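Local coordinates for Trm112p-like protein (Encephalitozoon cuniculi, PDB 3Q87), which binds zinc and probably activates the methyltransferase Mtq2, its partner in a complex responsible for methylating the translation termination factor eRF1, at residues L56-L60 against F89-V95; A27-V32 against F63-E67. One frame throughout, in Å; residues are numbered along the deposited sequence.

Overall arrangement
After strand 20-24 the chain forms strand 26-29; segment 27-32 runs from it into the chain beyond and later receives loop 63-67 in contact 2. That contact closes a loop containing helix 42-59. The end of this helix and the residue after it, 56-60, belong to contact 1, which closes a second loop, through helix 70-78, at 89-95. The segments alternate along the chain, so the two closures cross. Their centres are 7 Å apart, and strands 26-29 and 93-96 pair antiparallel between them, with the backbones of Glu28 and Asn30 bonded to Asp94 and Gly92. Together they tie helices 42-59 and 84-91 and the 63-67 loop to this two-stranded sheet, away from the zinc site.

Contact 1 (L56-L60 against F89-V95); sequences LVNSL and FLFGIDV
Phe89 meets Leu56 and Leu60 with the far end of its ring, and this meeting, with Leu56 on Leu90, is the tight part of the contact. With CG anti to its backbone N (chi1 -175°), the Phe89 ring extends from helix 84-91 toward the last turn of helix 42-59. Leu56 approaches at the ring edge, near its plane, with CB 3.8 Å from Phe89 CE2. Leu60 comes obliquely from the end of the helix, its CD1 lying 3.7 Å from Phe89 CZ. The Leu56 side chain crosses that of Leu90 at about a right angle, Leu56 CD1 against Leu90 CD2 at 3.7 Å.

Packing is looser toward strand 93-96. Leu60 CD1 and Ile93 CD1 face each other tip to tip at 4.1 Å, and the other branch, Leu60 CD2, comes no nearer than 4.4 Å to Val95 CG2. The solvent side is marked by Val57, the one touching residue that is partly exposed: its CG2 sits 4.0 Å from Phe89 CZ, and the side chain also touches Leu68. Leu90 also packs on Phe45 and Leu53 of helix 42-59, while Cys24 of strand 20-24 touches both Leu60 and Val95.

Every side-chain pairing across the contact is between carbons, and the backbone is served locally: Leu60 N closes the last turn on Leu56 O (2.9 Å). The helix end, the neighbouring helix and the strand are therefore joined through a buried apolar core, held by shape and exclusion of water without any directional bond between the two segments.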
loop_
_atom_site.group_PDB
_atom_site.type_symbol
_atom_site.label_atom_id
_atom_site.label_comp_id
_atom_site.label_asym_id
_atom_site.label_seq_id
_atom_site.Cartn_x
_atom_site.Cartn_y
_atom_site.Cartn_z
ATOM N N LEU A 56 3.251 10.382 17.428
ATOM C CA LEU A 56 4.380 9.504 17.160
ATOM C C LEU A 56 5.528 9.732 18.138
ATOM O O LEU A 56 6.113 8.777 18.645
ATOM C CB LEU A 56 4.884 9.704 15.730
ATOM C CG LEU A 56 4.054 9.000 14.655
ATOM C CD1 LEU A 56 4.429 9.491 13.254
ATOM C CD2 LEU A 56 4.236 7.492 14.785
ATOM N N VAL A 57 5.865 10.992 18.395
ATOM C CA VAL A 57 7.000 11.276 19.272
ATOM C C VAL A 57 6.761 10.691 20.661
ATOM O O VAL A 57 7.663 10.124 21.275
ATOM C CB VAL A 57 7.305 12.773 19.356
ATOM C CG1 VAL A 57 8.022 13.096 20.657
ATOM C CG2 VAL A 57 8.142 13.198 18.156
ATOM N N ASN A 58 5.524 10.809 21.130
ATOM C CA ASN A 58 5.117 10.206 22.391
ATOM C C ASN A 58 5.191 8.684 22.360
ATOM O O ASN A 58 5.667 8.064 23.306
ATOM C CB ASN A 58 3.697 10.629 22.747
ATOM C CG ASN A 58 3.304 10.198 24.131
ATOM O OD1 ASN A 58 4.105 10.280 25.062
ATOM N ND2 ASN A 58 2.070 9.732 24.283
ATOM N N SER A 59 4.710 8.084 21.272
ATOM C CA SER A 59 4.747 6.636 21.131
ATOM C C SER A 59 6.177 6.099 21.131
ATOM O O SER A 59 6.435 4.976 21.586
ATOM C CB SER A 59 4.035 6.206 19.839
ATOM O OG SER A 59 2.651 6.509 19.896
ATOM N N LEU A 60 7.108 6.891 20.620
ATOM C CA LEU A 60 8.479 6.415 20.484
ATOM C C LEU A 60 9.442 7.028 21.501
ATOM O O LEU A 60 10.653 7.006 21.298
ATOM C CB LEU A 60 8.984 6.670 19.069
ATOM C CG LEU A 60 8.314 5.822 17.993
ATOM C CD1 LEU A 60 8.449 6.494 16.643
ATOM C CD2 LEU A 60 8.923 4.419 17.978
ATOM N N PHE A 89 12.856 11.232 10.635
ATOM C CA PHE A 89 12.077 10.572 11.673
ATOM C C PHE A 89 11.085 9.580 11.047
ATOM O O PHE A 89 10.940 8.456 11.517
ATOM C CB PHE A 89 11.339 11.624 12.515
ATOM C CG PHE A 89 10.590 11.064 13.702
ATOM C CD1 PHE A 89 11.256 10.738 14.873
ATOM C CD2 PHE A 89 9.205 10.911 13.658
ATOM C CE1 PHE A 89 10.566 10.245 15.975
ATOM C CE2 PHE A 89 8.506 10.420 14.754
ATOM C CZ PHE A 89 9.190 10.084 15.915
ATOM N N LEU A 90 10.435 9.990 9.969
ATOM C CA LEU A 90 9.330 9.202 9.417
ATOM C C LEU A 90 9.811 8.030 8.553
ATOM O O LEU A 90 9.100 7.037 8.381
ATOM C CB LEU A 90 8.368 10.102 8.641
ATOM C CG LEU A 90 7.565 11.126 9.460
ATOM C CD1 LEU A 90 6.728 12.030 8.563
ATOM C CD2 LEU A 90 6.668 10.449 10.502
ATOM N N PHE A 91 11.024 8.146 8.024
ATOM C CA PHE A 91 11.573 7.125 7.145
ATOM C C PHE A 91 12.753 6.434 7.786
ATOM O O PHE A 91 13.183 5.382 7.326
ATOM C CB PHE A 91 12.004 7.737 5.807
ATOM C CG PHE A 91 10.857 8.076 4.898
ATOM C CD1 PHE A 91 10.382 7.147 3.979
ATOM C CD2 PHE A 91 10.243 9.321 4.967
ATOM C CE1 PHE A 91 9.316 7.454 3.147
ATOM C CE2 PHE A 91 9.175 9.632 4.142
ATOM C CZ PHE A 91 8.713 8.699 3.228
ATOM N N GLY A 92 13.282 7.033 8.847
ATOM C CA GLY A 92 14.512 6.556 9.450
ATOM C C GLY A 92 14.305 5.685 10.670
ATOM O O GLY A 92 15.261 5.310 11.343
ATOM N N ILE A 93 13.049 5.363 10.960
ATOM C CA ILE A 93 12.736 4.456 12.053
ATOM C C ILE A 93 11.839 3.341 11.559
ATOM O O ILE A 93 10.942 3.575 10.757
ATOM C CB ILE A 93 11.986 5.171 13.184
ATOM C CG1 ILE A 93 12.810 6.342 13.725
ATOM C CG2 ILE A 93 11.646 4.186 14.294
ATOM C CD1 ILE A 93 12.080 7.155 14.782
ATOM N N ASP A 94 12.057 2.139 12.072
ATOM C CA ASP A 94 11.207 1.012 11.741
ATOM C C ASP A 94 10.687 0.331 13.006
ATOM O O ASP A 94 11.465 -0.194 13.811
ATOM C CB ASP A 94 11.979 0.007 10.890
ATOM C CG ASP A 94 11.131 -1.183 10.495
ATOM O OD1 ASP A 94 10.041 -0.965 9.910
ATOM O OD2 ASP A 94 11.555 -2.331 10.765
ATOM N N VAL A 95 9.372 0.351 13.188
ATOM C CA VAL A 95 8.769 -0.356 14.302
ATOM C C VAL A 95 8.685 -1.821 13.907
ATOM O O VAL A 95 8.002 -2.165 12.941
ATOM C CB VAL A 95 7.349 0.177 14.629
ATOM C CG1 VAL A 95 6.742 -0.592 15.792
ATOM C CG2 VAL A 95 7.395 1.652 14.947
#

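Contact 2 (A27-V32 against F63-E67); sequences AESNDV and FHGRE
Phe63 and Arg66 both point from the 63-67 loop toward the 27-32 segment, but they present very different groups to it. The aromatic ring comes in at the strand, and the guanidinium reaches the extended chain beyond it.

In Phe63, chi1 of 171° places CG opposite N and next to the carbonyl carbon, which swings the ring under the chain that runs on to Gly65. Gly65 N stands 3.3 Å above the plane, over the centre of the Phe63 ring. Ala27 lies on the opposite side of that plane, so the ring sits between the strand and its own loop. The Ala27 methyl, CB, touches Phe63 CD1 (3.8 Å), and Ala27 O approaches obliquely to 3.3 Å from Phe63 CE1. Further along the strand, Ser29 N sits at the ring edge, near its plane, 3.8 Å from Phe63 CZ.

Arg66 is bent at chi3 (-67°), turning its head group across Ser29 toward Asn30 and Val32. Its NH2 is 2.8 Å from the main-chain Asn30 O, which lies obliquely to the guanidinium plane. Arg66 NH2 also lies 3.9 Å from Ser29 CB. The Val32 and Arg66 side chains run antiparallel alongside one another, bringing Val32 CG2 to 3.7 Å from Arg66 NH1. Outside the two segments, Arg66 NE makes a weak hydrogen bond to Gly92 O, and NH1 has a long, weak ion pair with Glu88.

The contact lays the loop between helices 42-59 and 70-78 on the two-stranded sheet, whose other strand, 93-96, contributes Ile93 against Phe63 and Arg66. Its chemistry is mixed: the packing of ring on strand is probably supplemented by electrostatic attraction of the guanidinium to the chain beyond it.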
loop_
_atom_site.group_PDB
_atom_site.type_symbol
_atom_site.label_atom_id
_atom_site.label_comp_id
_atom_site.label_asym_id
_atom_site.label_seq_id
_atom_site.Cartn_x
_atom_site.Cartn_y
_atom_site.Cartn_z
ATOM N N ALA A 27 11.648 -0.947 18.288
ATOM C CA ALA A 27 11.916 -0.195 17.072
ATOM C C ALA A 27 13.412 -0.136 16.816
ATOM O O ALA A 27 14.198 -0.068 17.756
ATOM C CB ALA A 27 11.369 1.212 17.202
ATOM N N GLU A 28 13.796 -0.146 15.542
ATOM C CA GLU A 28 15.197 -0.059 15.148
ATOM C C GLU A 28 15.413 1.158 14.262
ATOM O O GLU A 28 14.487 1.635 13.603
ATOM C CB GLU A 28 15.628 -1.335 14.420
ATOM C CG GLU A 28 15.575 -2.583 15.299
ATOM C CD GLU A 28 15.924 -3.866 14.556
ATOM O OE1 GLU A 28 15.761 -3.906 13.316
ATOM O OE2 GLU A 28 16.352 -4.840 15.217
ATOM N N SER A 29 16.625 1.694 14.265
ATOM C CA SER A 29 16.918 2.813 13.386
ATOM C C SER A 29 17.223 2.239 12.007
ATOM O O SER A 29 17.728 1.121 11.893
ATOM C CB SER A 29 18.087 3.649 13.911
ATOM O OG SER A 29 19.325 3.044 13.585
ATOM N N ASN A 30 16.874 2.992 10.969
ATOM C CA ASN A 30 17.099 2.574 9.590
ATOM C C ASN A 30 17.811 3.686 8.843
ATOM O O ASN A 30 17.517 4.867 9.052
ATOM C CB ASN A 30 15.773 2.250 8.876
ATOM C CG ASN A 30 15.384 0.781 8.976
ATOM O OD1 ASN A 30 15.903 0.035 9.810
ATOM N ND2 ASN A 30 14.459 0.360 8.122
ATOM N N ASP A 31 18.742 3.303 7.976
ATOM C CA ASP A 31 19.478 4.250 7.148
ATOM C C ASP A 31 18.571 5.075 6.237
ATOM O O ASP A 31 17.752 4.523 5.501
ATOM C CB ASP A 31 20.507 3.507 6.291
ATOM C CG ASP A 31 21.897 3.552 6.883
ATOM O OD1 ASP A 31 22.030 3.973 8.052
ATOM O OD2 ASP A 31 22.858 3.173 6.174
ATOM N N VAL A 32 18.733 6.395 6.279
ATOM C CA VAL A 32 18.027 7.279 5.353
ATOM C C VAL A 32 18.950 7.817 4.256
ATOM O O VAL A 32 19.985 7.222 3.946
ATOM C CB VAL A 32 17.363 8.468 6.082
ATOM C CG1 VAL A 32 16.022 8.052 6.680
ATOM C CG2 VAL A 32 18.296 9.034 7.150
ATOM N N PHE A 63 12.414 5.216 22.493
ATOM C CA PHE A 63 13.355 4.911 21.422
ATOM C C PHE A 63 14.274 6.097 21.162
ATOM O O PHE A 63 13.818 7.186 20.830
ATOM C CB PHE A 63 12.618 4.531 20.143
ATOM C CG PHE A 63 13.516 4.404 18.944
ATOM C CD1 PHE A 63 14.204 3.222 18.699
ATOM C CD2 PHE A 63 13.667 5.459 18.057
ATOM C CE1 PHE A 63 15.025 3.093 17.588
ATOM C CE2 PHE A 63 14.484 5.338 16.944
ATOM C CZ PHE A 63 15.164 4.153 16.708
ATOM N N HIS A 64 15.574 5.879 21.294
ATOM C CA HIS A 64 16.520 6.981 21.202
ATOM C C HIS A 64 17.391 6.931 19.951
ATOM O O HIS A 64 18.329 7.712 19.815
ATOM C CB HIS A 64 17.373 7.027 22.465
ATOM C CG HIS A 64 16.589 6.774 23.713
ATOM N ND1 HIS A 64 15.788 7.735 24.295
ATOM C CD2 HIS A 64 16.453 5.660 24.470
ATOM C CE1 HIS A 64 15.208 7.228 25.366
ATOM N NE2 HIS A 64 15.594 5.970 25.497
ATOM N N GLY A 65 17.066 6.028 19.032
ATOM C CA GLY A 65 17.830 5.894 17.802
ATOM C C GLY A 65 17.710 7.115 16.916
ATOM O O GLY A 65 18.595 7.406 16.109
ATOM N N ARG A 66 16.596 7.824 17.063
ATOM C CA ARG A 66 16.346 9.045 16.314
ATOM C C ARG A 66 15.378 9.891 17.133
ATOM O O ARG A 66 14.666 9.363 17.984
ATOM C CB ARG A 66 15.760 8.711 14.948
ATOM C CG ARG A 66 16.270 9.593 13.827
ATOM C CD ARG A 66 15.897 9.024 12.471
ATOM N NE ARG A 66 16.582 7.765 12.184
ATOM C CZ ARG A 66 17.675 7.658 11.430
ATOM N NH1 ARG A 66 18.221 8.738 10.887
ATOM N NH2 ARG A 66 18.223 6.466 11.217
ATOM N N GLU A 67 15.356 11.200 16.903
ATOM C CA GLU A 67 14.580 12.083 17.772
ATOM C C GLU A 67 14.043 13.341 17.086
ATOM O O GLU A 67 14.645 13.854 16.144
ATOM C CB GLU A 67 15.411 12.479 19.000
ATOM C CG GLU A 67 16.083 11.304 19.712
ATOM C CD GLU A 67 16.275 11.541 21.200
ATOM O OE1 GLU A 67 16.617 12.681 21.585
ATOM O OE2 GLU A 67 16.084 10.583 21.986
#